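Local structure of SmhA (Serratia marcescens, 7A27) at residues A[16-21]-A[343-348]; A[22-27]-A[295-300]; A[142-147]-A[279-284]. The protein is one component of the tripartite alpha-pore-forming toxin Smh and probably takes part in forming its membrane pore. All coordinates share one frame; numbering follows the deposited sequence.

Contact 1 (A[16-21]-A[343-348]); sequences AMHISI and QLFSKS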
ATOM      1  N   ALA A  16      -1.814 -11.496   9.215  1.00 69.50           N
ATOM      2  CA  ALA A  16      -2.430 -10.177   9.464  1.00 70.40           C
ATOM      3  C   ALA A  16      -1.458  -9.066   9.043  1.00 70.46           C
ATOM      4  O   ALA A  16      -1.872  -8.097   8.405  1.00 70.22           O
ATOM      5  CB  ALA A  16      -2.803 -10.059  10.917  1.00 71.22           C
ATOM      6  N   MET A  17      -0.192  -9.202   9.403  1.00 70.79           N
ATOM      7  CA  MET A  17       0.849  -8.194   9.125  1.00 71.49           C
ATOM      8  C   MET A  17       0.954  -7.979   7.617  1.00 70.20           C
ATOM      9  O   MET A  17       1.069  -6.821   7.234  1.00 72.70           O
ATOM     10  CB  MET A  17       2.199  -8.616   9.708  1.00 73.50           C
ATOM     11  CG  MET A  17       3.204  -7.487   9.770  1.00 74.94           C
ATOM     12  SD  MET A  17       4.229  -7.641  11.192  1.00 80.80           S
ATOM     13  CE  MET A  17       3.065  -7.094  12.444  1.00 82.10           C
ATOM     14  N   HIS A  18       0.885  -9.037   6.800  1.00 67.12           N
ATOM     15  CA  HIS A  18       0.952  -8.946   5.314  1.00 65.33           C
ATOM     16  C   HIS A  18      -0.325  -8.279   4.795  1.00 64.79           C
ATOM     17  O   HIS A  18      -0.219  -7.441   3.883  1.00 66.70           O
ATOM     18  CB  HIS A  18       1.205 -10.312   4.658  1.00 66.17           C
ATOM     19  CG  HIS A  18       2.639 -10.729   4.583  1.00 65.75           C
ATOM     20  ND1 HIS A  18       3.245 -11.474   5.552  1.00 64.75           N
ATOM     21  CD2 HIS A  18       3.593 -10.518   3.645  1.00 66.39           C
ATOM     22  CE1 HIS A  18       4.505 -11.705   5.206  1.00 65.92           C
ATOM     23  NE2 HIS A  18       4.742 -11.156   4.033  1.00 65.31           N
ATOM     24  N   ILE A  19      -1.480  -8.612   5.359  1.00 63.40           N
ATOM     25  CA  ILE A  19      -2.787  -7.994   4.989  1.00 63.18           C
ATOM     26  C   ILE A  19      -2.735  -6.477   5.276  1.00 64.27           C
ATOM     27  O   ILE A  19      -3.137  -5.706   4.403  1.00 62.44           O
ATOM     28  CB  ILE A  19      -3.938  -8.734   5.706  1.00 61.20           C
ATOM     29  CG1 ILE A  19      -4.074 -10.164   5.168  1.00 61.56           C
ATOM     30  CG2 ILE A  19      -5.241  -7.959   5.617  1.00 61.50           C
ATOM     31  CD1 ILE A  19      -5.080 -11.025   5.895  1.00 63.01           C
ATOM     32  N   SER A  20      -2.216  -6.041   6.428  1.00 66.31           N
ATOM     33  CA  SER A  20      -2.161  -4.599   6.768  1.00 69.03           C
ATOM     34  C   SER A  20      -1.182  -3.895   5.820  1.00 70.07           C
ATOM     35  O   SER A  20      -1.380  -2.676   5.587  1.00 71.56           O
ATOM     36  CB  SER A  20      -1.845  -4.330   8.223  1.00 70.96           C
ATOM     37  OG  SER A  20      -0.458  -4.491   8.486  1.00 72.69           O
ATOM     38  N   ILE A  21      -0.187  -4.611   5.268  1.00 69.88           N
ATOM     39  CA  ILE A  21       0.770  -4.034   4.275  1.00 66.79           C
ATOM     40  C   ILE A  21       0.036  -3.910   2.946  1.00 68.31           C
ATOM     41  O   ILE A  21       0.041  -2.798   2.386  1.00 67.69           O
ATOM     42  CB  ILE A  21       2.061  -4.854   4.135  1.00 65.91           C
ATOM     43  CG1 ILE A  21       2.902  -4.764   5.414  1.00 66.57           C
ATOM     44  CG2 ILE A  21       2.849  -4.381   2.915  1.00 65.20           C
ATOM     45  CD1 ILE A  21       4.070  -5.734   5.476  1.00 66.83           C
ATOM     46  N   GLN A 343      -0.773 -23.154   5.324  1.00 75.92           N
ATOM     47  CA  GLN A 343      -1.543 -23.313   4.058  1.00 79.21           C
ATOM     48  C   GLN A 343      -2.564 -22.183   3.931  1.00 79.17           C
ATOM     49  O   GLN A 343      -2.686 -21.632   2.818  1.00 78.69           O
ATOM     50  CB  GLN A 343      -2.206 -24.689   3.946  1.00 82.52           C
ATOM     51  CG  GLN A 343      -1.201 -25.742   3.510  1.00 85.96           C
ATOM     52  CD  GLN A 343      -0.431 -25.219   2.316  1.00 86.22           C
ATOM     53  OE1 GLN A 343      -1.044 -24.808   1.331  1.00 88.35           O
ATOM     54  NE2 GLN A 343       0.901 -25.191   2.408  1.00 84.18           N
ATOM     55  N   LEU A 344      -3.250 -21.856   5.027  1.00 79.16           N
ATOM     56  CA  LEU A 344      -4.278 -20.798   5.047  1.00 79.16           C
ATOM     57  C   LEU A 344      -3.582 -19.477   4.687  1.00 76.42           C
ATOM     58  O   LEU A 344      -4.106 -18.724   3.824  1.00 76.49           O
ATOM     59  CB  LEU A 344      -4.909 -20.751   6.441  1.00 81.86           C
ATOM     60  CG  LEU A 344      -6.358 -20.257   6.508  1.00 85.23           C
ATOM     61  CD1 LEU A 344      -7.305 -21.460   6.528  1.00 86.72           C
ATOM     62  CD2 LEU A 344      -6.594 -19.328   7.718  1.00 84.33           C
ATOM     63  N   PHE A 345      -2.420 -19.235   5.306  1.00 73.79           N
ATOM     64  CA  PHE A 345      -1.567 -18.039   5.077  1.00 70.79           C
ATOM     65  C   PHE A 345      -1.165 -18.017   3.601  1.00 71.55           C
ATOM     66  O   PHE A 345      -1.377 -16.978   2.965  1.00 72.14           O
ATOM     67  CB  PHE A 345      -0.381 -18.024   6.048  1.00 67.64           C
ATOM     68  CG  PHE A 345       0.606 -16.892   5.882  1.00 64.44           C
ATOM     69  CD1 PHE A 345       0.213 -15.642   5.426  1.00 63.19           C
ATOM     70  CD2 PHE A 345       1.934 -17.067   6.229  1.00 62.68           C
ATOM     71  CE1 PHE A 345       1.135 -14.615   5.290  1.00 61.09           C
ATOM     72  CE2 PHE A 345       2.844 -16.036   6.095  1.00 61.51           C
ATOM     73  CZ  PHE A 345       2.439 -14.812   5.644  1.00 60.11           C
ATOM     74  N   SER A 346      -0.671 -19.139   3.068  1.00 71.77           N
ATOM     75  CA  SER A 346      -0.267 -19.262   1.645  1.00 72.64           C
ATOM     76  C   SER A 346      -1.393 -18.761   0.725  1.00 73.96           C
ATOM     77  O   SER A 346      -1.064 -18.120  -0.288  1.00 74.00           O
ATOM     78  CB  SER A 346       0.140 -20.677   1.321  1.00 74.95           C
ATOM     79  OG  SER A 346       0.287 -20.907  -0.071  1.00 78.30           O
ATOM     80  N   LYS A 347      -2.667 -19.032   1.043  1.00 75.34           N
ATOM     81  CA  LYS A 347      -3.816 -18.614   0.193  1.00 77.04           C
ATOM     82  C   LYS A 347      -3.939 -17.087   0.255  1.00 74.83           C
ATOM     83  O   LYS A 347      -4.128 -16.446  -0.804  1.00 76.14           O
ATOM     84  CB  LYS A 347      -5.141 -19.219   0.651  1.00 80.06           C
ATOM     85  CG  LYS A 347      -5.192 -20.734   0.775  1.00 83.88           C
ATOM     86  CD  LYS A 347      -5.014 -21.558  -0.489  1.00 86.97           C
ATOM     87  CE  LYS A 347      -5.093 -23.040  -0.158  1.00 89.30           C
ATOM     88  NZ  LYS A 347      -4.894 -23.902  -1.346  1.00 91.47           N
ATOM     89  N   SER A 348      -3.865 -16.515   1.458  1.00 71.75           N
ATOM     90  CA  SER A 348      -3.911 -15.051   1.688  1.00 69.24           C
ATOM     91  C   SER A 348      -2.850 -14.376   0.803  1.00 68.56           C
ATOM     92  O   SER A 348      -3.162 -13.336   0.187  1.00 67.06           O
ATOM     93  CB  SER A 348      -3.747 -14.742   3.148  1.00 67.65           C
ATOM     94  OG  SER A 348      -3.708 -13.336   3.350  1.00 66.75           O
TER
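With chi1 at 177°, Phe345 carries its CG trans to the backbone nitrogen and sends its ring toward helix 14-37, where His18, its CG lying opposite the carbonyl carbon (chi1 -84°), holds an imidazole out to receive it. The two side chains cross at about a right angle. Phe345 presents its rim, with CZ 3.4 Å from His18 ND1 and 3.8 Å from His18 CE1. The ring planes are inclined at 52° and their centroids lie 5.3 Å apart. The polar need of His18 ND1 is met within its own helix, by a hydrogen bond to Leu14 O one turn earlier. In the long helical bundle of this soluble toxin component, the contact illustrates how the first helix is fastened to the last, 325-358. Tyr80 of helix 48-96 adds a third ring, meeting that of His18 edge-to-face, while Phe345 also rests on Leu14 and Met15. Beside the aromatic pair the packing is simpler: the hydroxyl of Ser348 faces the aliphatic branch of Ile19, its OG 3.7 Å from Ile19 CG1 and equally 3.7 Å from Ile19 CD1.

Contact 2 (A[22-27]-A[295-300]); sequences SSQALL and EQRMAL
Arg297 and Gln24 make this contact between them, burying 48 and 43 Å² respectively where helix 272-299 approaches helix 14-37 in the helical bundle. Their CA atoms are 8.5 Å apart, a separation bridged by two long polar side chains that each bend in the middle. Arg297 places its CG opposite the carbonyl carbon and then turns at chi2 (-63°), and Gln24 makes nearly the same turn at its own chi2 (-64°). The side chains meet aslant, with the amide and guanidinium planes 72° apart, far from the parallel planes of a stack. The aliphatic part of Gln24 shares in the touch, its CG lying 3.5 Å from Arg297 NH1. From Arg297 a weak hydrogen bond runs from NH1 to Ser20 O, which may help to keep the guanidinium beside helix 14-37, and the stem of Arg297 lies against Ile21. Gln24 is buried, whereas Arg297 is partly exposed. The side chain of Gln24 lies about 10 Å from that of Asn359, a calcium-binding residue of this protein, although no calcium is bound to this chain. The amide carbon of Gln24, CD, stands 3.9 Å from Arg297 NH1.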
ATOM      1  N   SER A  22      -0.553  -5.010   2.456  1.00 70.07           N
ATOM      2  CA  SER A  22      -1.322  -5.040   1.184  1.00 70.33           C
ATOM      3  C   SER A  22      -2.260  -3.812   1.158  1.00 70.25           C
ATOM      4  O   SER A  22      -2.253  -3.073   0.159  1.00 70.23           O
ATOM      5  CB  SER A  22      -2.090  -6.350   1.030  1.00 70.48           C
ATOM      6  OG  SER A  22      -1.232  -7.479   0.939  1.00 68.04           O
ATOM      7  N   SER A  23      -3.017  -3.588   2.231  1.00 68.38           N
ATOM      8  CA  SER A  23      -4.030  -2.516   2.348  1.00 69.16           C
ATOM      9  C   SER A  23      -3.480  -1.161   1.884  1.00 68.94           C
ATOM     10  O   SER A  23      -4.176  -0.469   1.136  1.00 71.26           O
ATOM     11  CB  SER A  23      -4.544  -2.419   3.750  1.00 68.78           C
ATOM     12  OG  SER A  23      -5.362  -1.274   3.896  1.00 68.91           O
ATOM     13  N   GLN A  24      -2.290  -0.774   2.323  1.00 67.62           N
ATOM     14  CA  GLN A  24      -1.719   0.560   2.010  1.00 66.80           C
ATOM     15  C   GLN A  24      -0.962   0.487   0.691  1.00 66.47           C
ATOM     16  O   GLN A  24      -1.159   1.381  -0.123  1.00 71.17           O
ATOM     17  CB  GLN A  24      -0.852   1.056   3.171  1.00 67.27           C
ATOM     18  CG  GLN A  24      -1.569   1.119   4.517  1.00 67.40           C
ATOM     19  CD  GLN A  24      -2.715   2.101   4.614  1.00 69.83           C
ATOM     20  OE1 GLN A  24      -2.988   2.906   3.722  1.00 72.52           O
ATOM     21  NE2 GLN A  24      -3.412   2.052   5.736  1.00 72.51           N
ATOM     22  N   ALA A  25      -0.140  -0.533   0.472  1.00 65.55           N
ATOM     23  CA  ALA A  25       0.664  -0.697  -0.765  1.00 66.11           C
ATOM     24  C   ALA A  25      -0.258  -0.748  -1.978  1.00 66.33           C
ATOM     25  O   ALA A  25       0.079  -0.092  -2.957  1.00 69.45           O
ATOM     26  CB  ALA A  25       1.537  -1.933  -0.712  1.00 67.11           C
ATOM     27  N   LEU A  26      -1.362  -1.501  -1.938  1.00 65.21           N
ATOM     28  CA  LEU A  26      -2.316  -1.599  -3.072  1.00 64.93           C
ATOM     29  C   LEU A  26      -2.904  -0.218  -3.344  1.00 65.39           C
ATOM     30  O   LEU A  26      -2.980   0.169  -4.505  1.00 66.92           O
ATOM     31  CB  LEU A  26      -3.439  -2.588  -2.757  1.00 64.36           C
ATOM     32  CG  LEU A  26      -3.062  -4.059  -2.780  1.00 64.05           C
ATOM     33  CD1 LEU A  26      -4.180  -4.898  -2.191  1.00 64.93           C
ATOM     34  CD2 LEU A  26      -2.738  -4.525  -4.176  1.00 64.76           C
ATOM     35  N   LEU A  27      -3.356   0.468  -2.304  1.00 65.89           N
ATOM     36  CA  LEU A  27      -3.931   1.824  -2.437  1.00 66.72           C
ATOM     37  C   LEU A  27      -2.846   2.749  -3.010  1.00 68.78           C
ATOM     38  O   LEU A  27      -3.144   3.490  -3.940  1.00 70.96           O
ATOM     39  CB  LEU A  27      -4.460   2.308  -1.083  1.00 63.98           C
ATOM     40  CG  LEU A  27      -5.133   3.671  -1.109  1.00 63.06           C
ATOM     41  CD1 LEU A  27      -6.237   3.713  -2.126  1.00 63.79           C
ATOM     42  CD2 LEU A  27      -5.710   4.026   0.237  1.00 63.07           C
ATOM     43  N   GLU A 295       5.568   2.311   4.711  1.00 67.88           N
ATOM     44  CA  GLU A 295       6.860   2.238   5.432  1.00 68.09           C
ATOM     45  C   GLU A 295       6.628   1.772   6.869  1.00 67.58           C
ATOM     46  O   GLU A 295       7.396   0.914   7.308  1.00 66.41           O
ATOM     47  CB  GLU A 295       7.536   3.608   5.430  1.00 71.19           C
ATOM     48  CG  GLU A 295       8.929   3.626   6.051  1.00 74.19           C
ATOM     49  CD  GLU A 295       9.022   3.854   7.551  1.00 76.41           C
ATOM     50  OE1 GLU A 295       8.093   4.425   8.124  1.00 79.10           O
ATOM     51  OE2 GLU A 295      10.045   3.476   8.147  1.00 80.25           O
ATOM     52  N   GLN A 296       5.614   2.306   7.563  1.00 66.09           N
ATOM     53  CA  GLN A 296       5.350   2.025   9.000  1.00 66.94           C
ATOM     54  C   GLN A 296       4.876   0.579   9.209  1.00 67.06           C
ATOM     55  O   GLN A 296       5.323  -0.038  10.192  1.00 66.32           O
ATOM     56  CB  GLN A 296       4.369   3.032   9.597  1.00 67.27           C
ATOM     57  CG  GLN A 296       5.030   4.348   9.989  1.00 69.39           C
ATOM     58  CD  GLN A 296       4.056   5.468  10.278  1.00 70.94           C
ATOM     59  OE1 GLN A 296       2.839   5.307  10.205  1.00 71.61           O
ATOM     60  NE2 GLN A 296       4.589   6.637  10.590  1.00 71.22           N
ATOM     61  N   ARG A 297       4.008   0.048   8.350  1.00 68.02           N
ATOM     62  CA  ARG A 297       3.513  -1.352   8.490  1.00 69.65           C
ATOM     63  C   ARG A 297       4.655  -2.316   8.180  1.00 68.74           C
ATOM     64  O   ARG A 297       4.718  -3.362   8.821  1.00 68.89           O
ATOM     65  CB  ARG A 297       2.339  -1.652   7.561  1.00 72.46           C
ATOM     66  CG  ARG A 297       1.146  -0.738   7.764  1.00 76.42           C
ATOM     67  CD  ARG A 297       0.489  -0.813   9.133  1.00 80.78           C
ATOM     68  NE  ARG A 297      -0.272   0.432   9.330  1.00 85.22           N
ATOM     69  CZ  ARG A 297      -1.422   0.749   8.703  1.00 86.88           C
ATOM     70  NH1 ARG A 297      -1.975  -0.079   7.807  1.00 86.35           N
ATOM     71  NH2 ARG A 297      -1.993   1.910   8.984  1.00 85.08           N
ATOM     72  N   MET A 298       5.529  -1.937   7.246  1.00 68.00           N
ATOM     73  CA  MET A 298       6.694  -2.731   6.784  1.00 67.11           C
ATOM     74  C   MET A 298       7.773  -2.750   7.870  1.00 66.06           C
ATOM     75  O   MET A 298       8.530  -3.725   7.911  1.00 66.23           O
ATOM     76  CB  MET A 298       7.260  -2.091   5.523  1.00 67.30           C
ATOM     77  CG  MET A 298       8.335  -2.904   4.833  1.00 69.29           C
ATOM     78  SD  MET A 298       7.911  -4.536   4.232  1.00 67.85           S
ATOM     79  CE  MET A 298       6.268  -4.140   3.674  1.00 69.02           C
ATOM     80  N   ALA A 299       7.830  -1.744   8.740  1.00 64.56           N
ATOM     81  CA  ALA A 299       8.842  -1.635   9.816  1.00 65.17           C
ATOM     82  C   ALA A 299       8.736  -2.831  10.773  1.00 66.38           C
ATOM     83  O   ALA A 299       9.765  -3.262  11.309  1.00 69.82           O
ATOM     84  CB  ALA A 299       8.654  -0.357  10.574  1.00 64.80           C
ATOM     85  N   LEU A 300       7.552  -3.394  10.954  1.00 66.08           N
ATOM     86  CA  LEU A 300       7.302  -4.480  11.936  1.00 67.54           C
ATOM     87  C   LEU A 300       7.569  -5.865  11.319  1.00 66.61           C
ATOM     88  O   LEU A 300       7.678  -6.841  12.101  1.00 67.59           O
ATOM     89  CB  LEU A 300       5.860  -4.400  12.449  1.00 68.24           C
ATOM     90  CG  LEU A 300       5.293  -3.038  12.861  1.00 68.41           C
ATOM     91  CD1 LEU A 300       3.794  -3.180  13.102  1.00 68.62           C
ATOM     92  CD2 LEU A 300       6.003  -2.453  14.079  1.00 68.19           C
TER

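Contact 3 (A[142-147]-A[279-284]); sequences PLMGNF and SVQAQA
Met144 and Gln281 meet where helices 104-155 and 272-299 run nearly antiparallel in the bundle, their local axes 11.1 Å apart at closest approach and 154° between directions. Polar interaction comes first: the amide nitrogen of Gln281 gives a weak hydrogen bond to sulfur, NE2 to Met144 SD being 3.6 Å, with an N-H...S angle of 160°. The methionine chain is extended until chi3 (65°), where the methyl turns aside from the line of the chain. The same amide has stronger support from helix 48-96, since Gln281 OE1 is hydrogen-bonded to Tyr57 OH, so both ends of this buried amide are engaged; NE2 also has a weak bond to Gln285. Van der Waals contact accompanies these bonds: Met144 CG sits against the amide, 3.5 Å from Gln281 NE2 and 3.6 Å from Gln281 OE1, the two side chains crossing at about a right angle. The aromatic share belongs to Phe147, whose ring stacks on Tyr57 and offers its edge to the glutamine, with Gln281 OE1 close to the ring plane. The ring and the glutamine chain run alongside one another in opposing directions, bringing Phe147 CE2 to 4.1 Å from Gln281 CB.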
ATOM      1  N   PRO A 142      10.251  16.109   2.809  1.00 72.76           N
ATOM      2  CA  PRO A 142      10.752  17.444   2.485  1.00 75.40           C
ATOM      3  C   PRO A 142      10.363  17.979   1.100  1.00 75.63           C
ATOM      4  O   PRO A 142      10.295  19.171   0.957  1.00 75.84           O
ATOM      5  CB  PRO A 142      12.277  17.275   2.529  1.00 77.39           C
ATOM      6  CG  PRO A 142      12.484  16.108   3.454  1.00 76.43           C
ATOM      7  CD  PRO A 142      11.349  15.182   3.096  1.00 73.79           C
ATOM      8  N   LEU A 143      10.149  17.097   0.119  1.00 75.11           N
ATOM      9  CA  LEU A 143       9.750  17.481  -1.262  1.00 75.66           C
ATOM     10  C   LEU A 143       8.355  18.100  -1.202  1.00 75.13           C
ATOM     11  O   LEU A 143       8.159  19.178  -1.803  1.00 76.76           O
ATOM     12  CB  LEU A 143       9.741  16.260  -2.186  1.00 75.46           C
ATOM     13  CG  LEU A 143       9.383  16.565  -3.650  1.00 75.68           C
ATOM     14  CD1 LEU A 143      10.570  17.149  -4.406  1.00 78.26           C
ATOM     15  CD2 LEU A 143       8.897  15.326  -4.368  1.00 74.34           C
ATOM     16  N   MET A 144       7.427  17.421  -0.525  1.00 74.35           N
ATOM     17  CA  MET A 144       6.027  17.883  -0.344  1.00 75.39           C
ATOM     18  C   MET A 144       6.026  19.088   0.611  1.00 76.14           C
ATOM     19  O   MET A 144       5.318  20.088   0.323  1.00 76.35           O
ATOM     20  CB  MET A 144       5.147  16.762   0.214  1.00 74.90           C
ATOM     21  CG  MET A 144       3.675  17.112   0.214  1.00 76.51           C
ATOM     22  SD  MET A 144       2.629  15.755   0.770  1.00 77.15           S
ATOM     23  CE  MET A 144       3.159  15.601   2.475  1.00 78.10           C
ATOM     24  N   GLY A 145       6.808  19.005   1.689  1.00 76.28           N
ATOM     25  CA  GLY A 145       6.943  20.082   2.681  1.00 78.22           C
ATOM     26  C   GLY A 145       7.322  21.399   2.026  1.00 80.67           C
ATOM     27  O   GLY A 145       6.764  22.441   2.425  1.00 84.89           O
ATOM     28  N   ASN A 146       8.244  21.365   1.063  1.00 79.12           N
ATOM     29  CA  ASN A 146       8.764  22.569   0.364  1.00 79.25           C
ATOM     30  C   ASN A 146       7.688  23.130  -0.567  1.00 78.95           C
ATOM     31  O   ASN A 146       7.604  24.361  -0.704  1.00 79.75           O
ATOM     32  CB  ASN A 146      10.042  22.278  -0.422  1.00 78.88           C
ATOM     33  CG  ASN A 146      11.254  22.094   0.464  1.00 78.61           C
ATOM     34  OD1 ASN A 146      11.301  22.585   1.590  1.00 78.67           O
ATOM     35  ND2 ASN A 146      12.251  21.404  -0.055  1.00 78.51           N
ATOM     36  N   PHE A 147       6.901  22.268  -1.201  1.00 77.03           N
ATOM     37  CA  PHE A 147       5.856  22.726  -2.143  1.00 77.36           C
ATOM     38  C   PHE A 147       4.721  23.342  -1.319  1.00 77.95           C
ATOM     39  O   PHE A 147       4.136  24.328  -1.805  1.00 80.68           O
ATOM     40  CB  PHE A 147       5.406  21.613  -3.095  1.00 75.72           C
ATOM     41  CG  PHE A 147       4.531  22.112  -4.222  1.00 74.15           C
ATOM     42  CD1 PHE A 147       5.067  22.889  -5.235  1.00 74.21           C
ATOM     43  CD2 PHE A 147       3.167  21.857  -4.238  1.00 72.05           C
ATOM     44  CE1 PHE A 147       4.264  23.373  -6.254  1.00 73.76           C
ATOM     45  CE2 PHE A 147       2.364  22.336  -5.263  1.00 71.90           C
ATOM     46  CZ  PHE A 147       2.912  23.099  -6.267  1.00 72.87           C
ATOM     47  N   SER A 279      -4.523  21.432  -6.773  1.00 73.53           N
ATOM     48  CA  SER A 279      -4.987  20.170  -7.404  1.00 72.94           C
ATOM     49  C   SER A 279      -3.873  19.111  -7.395  1.00 72.62           C
ATOM     50  O   SER A 279      -4.193  17.907  -7.144  1.00 70.41           O
ATOM     51  CB  SER A 279      -5.460  20.398  -8.799  1.00 73.63           C
ATOM     52  OG  SER A 279      -5.618  19.148  -9.437  1.00 75.03           O
ATOM     53  N   VAL A 280      -2.633  19.535  -7.690  1.00 72.97           N
ATOM     54  CA  VAL A 280      -1.427  18.656  -7.746  1.00 72.80           C
ATOM     55  C   VAL A 280      -1.084  18.203  -6.332  1.00 72.13           C
ATOM     56  O   VAL A 280      -0.875  16.989  -6.142  1.00 70.79           O
ATOM     57  CB  VAL A 280      -0.216  19.359  -8.391  1.00 73.49           C
ATOM     58  CG1 VAL A 280       1.066  18.562  -8.219  1.00 72.63           C
ATOM     59  CG2 VAL A 280      -0.457  19.624  -9.862  1.00 75.20           C
ATOM     60  N   GLN A 281      -1.019  19.156  -5.394  1.00 73.09           N
ATOM     61  CA  GLN A 281      -0.643  18.915  -3.979  1.00 72.00           C
ATOM     62  C   GLN A 281      -1.627  17.930  -3.337  1.00 72.03           C
ATOM     63  O   GLN A 281      -1.171  17.125  -2.496  1.00 71.31           O
ATOM     64  CB  GLN A 281      -0.581  20.241  -3.226  1.00 71.94           C
ATOM     65  CG  GLN A 281      -0.438  20.088  -1.725  1.00 72.01           C
ATOM     66  CD  GLN A 281       0.712  19.196  -1.330  1.00 71.65           C
ATOM     67  OE1 GLN A 281       1.677  19.019  -2.087  1.00 70.93           O
ATOM     68  NE2 GLN A 281       0.595  18.628  -0.135  1.00 71.03           N
ATOM     69  N   ALA A 282      -2.914  17.980  -3.704  1.00 71.17           N
ATOM     70  CA  ALA A 282      -3.947  17.069  -3.162  1.00 70.17           C
ATOM     71  C   ALA A 282      -3.598  15.623  -3.541  1.00 69.84           C
ATOM     72  O   ALA A 282      -3.750  14.729  -2.699  1.00 67.33           O
ATOM     73  CB  ALA A 282      -5.303  17.480  -3.671  1.00 70.69           C
ATOM     74  N   GLN A 283      -3.150  15.421  -4.784  1.00 71.76           N
ATOM     75  CA  GLN A 283      -2.751  14.097  -5.342  1.00 71.25           C
ATOM     76  C   GLN A 283      -1.443  13.642  -4.680  1.00 71.61           C
ATOM     77  O   GLN A 283      -1.340  12.449  -4.322  1.00 72.67           O
ATOM     78  CB  GLN A 283      -2.632  14.185  -6.862  1.00 70.99           C
ATOM     79  CG  GLN A 283      -3.949  14.443  -7.591  1.00 70.30           C
ATOM     80  CD  GLN A 283      -3.750  14.780  -9.049  1.00 70.58           C
ATOM     81  OE1 GLN A 283      -2.704  15.311  -9.456  1.00 71.17           O
ATOM     82  NE2 GLN A 283      -4.759  14.450  -9.848  1.00 69.31           N
ATOM     83  N   ALA A 284      -0.486  14.556  -4.484  1.00 71.02           N
ATOM     84  CA  ALA A 284       0.810  14.275  -3.824  1.00 69.10           C
ATOM     85  C   ALA A 284       0.543  13.783  -2.407  1.00 67.99           C
ATOM     86  O   ALA A 284       1.119  12.754  -2.030  1.00 65.69           O
ATOM     87  CB  ALA A 284       1.668  15.513  -3.815  1.00 69.90           C
TER

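How the contacts relate
Contacts 1 and 2 are neighbours on helix 14-37, their centres 13 Å apart, and they join directly: Ile21 CD1 touches Met298 CE at 3.3 Å. Through them one helix reaches both 325-358 and 272-299. Contact 3 uses helix 272-299 again, nearer its N-terminal end, so this helix links it to contact 2 across 21 Å between centres, with nearest atoms about 9 Å apart. Contacts 1 and 3 lie on opposite sides of the chain's centre, 33 Å between their own centres. The side chain of Asn359, a calcium-binding residue with no ion bound in this chain, is about 10 Å from that of Gln24 in contact 2, whereas contacts 1 and 3 are bundle packing away from that site.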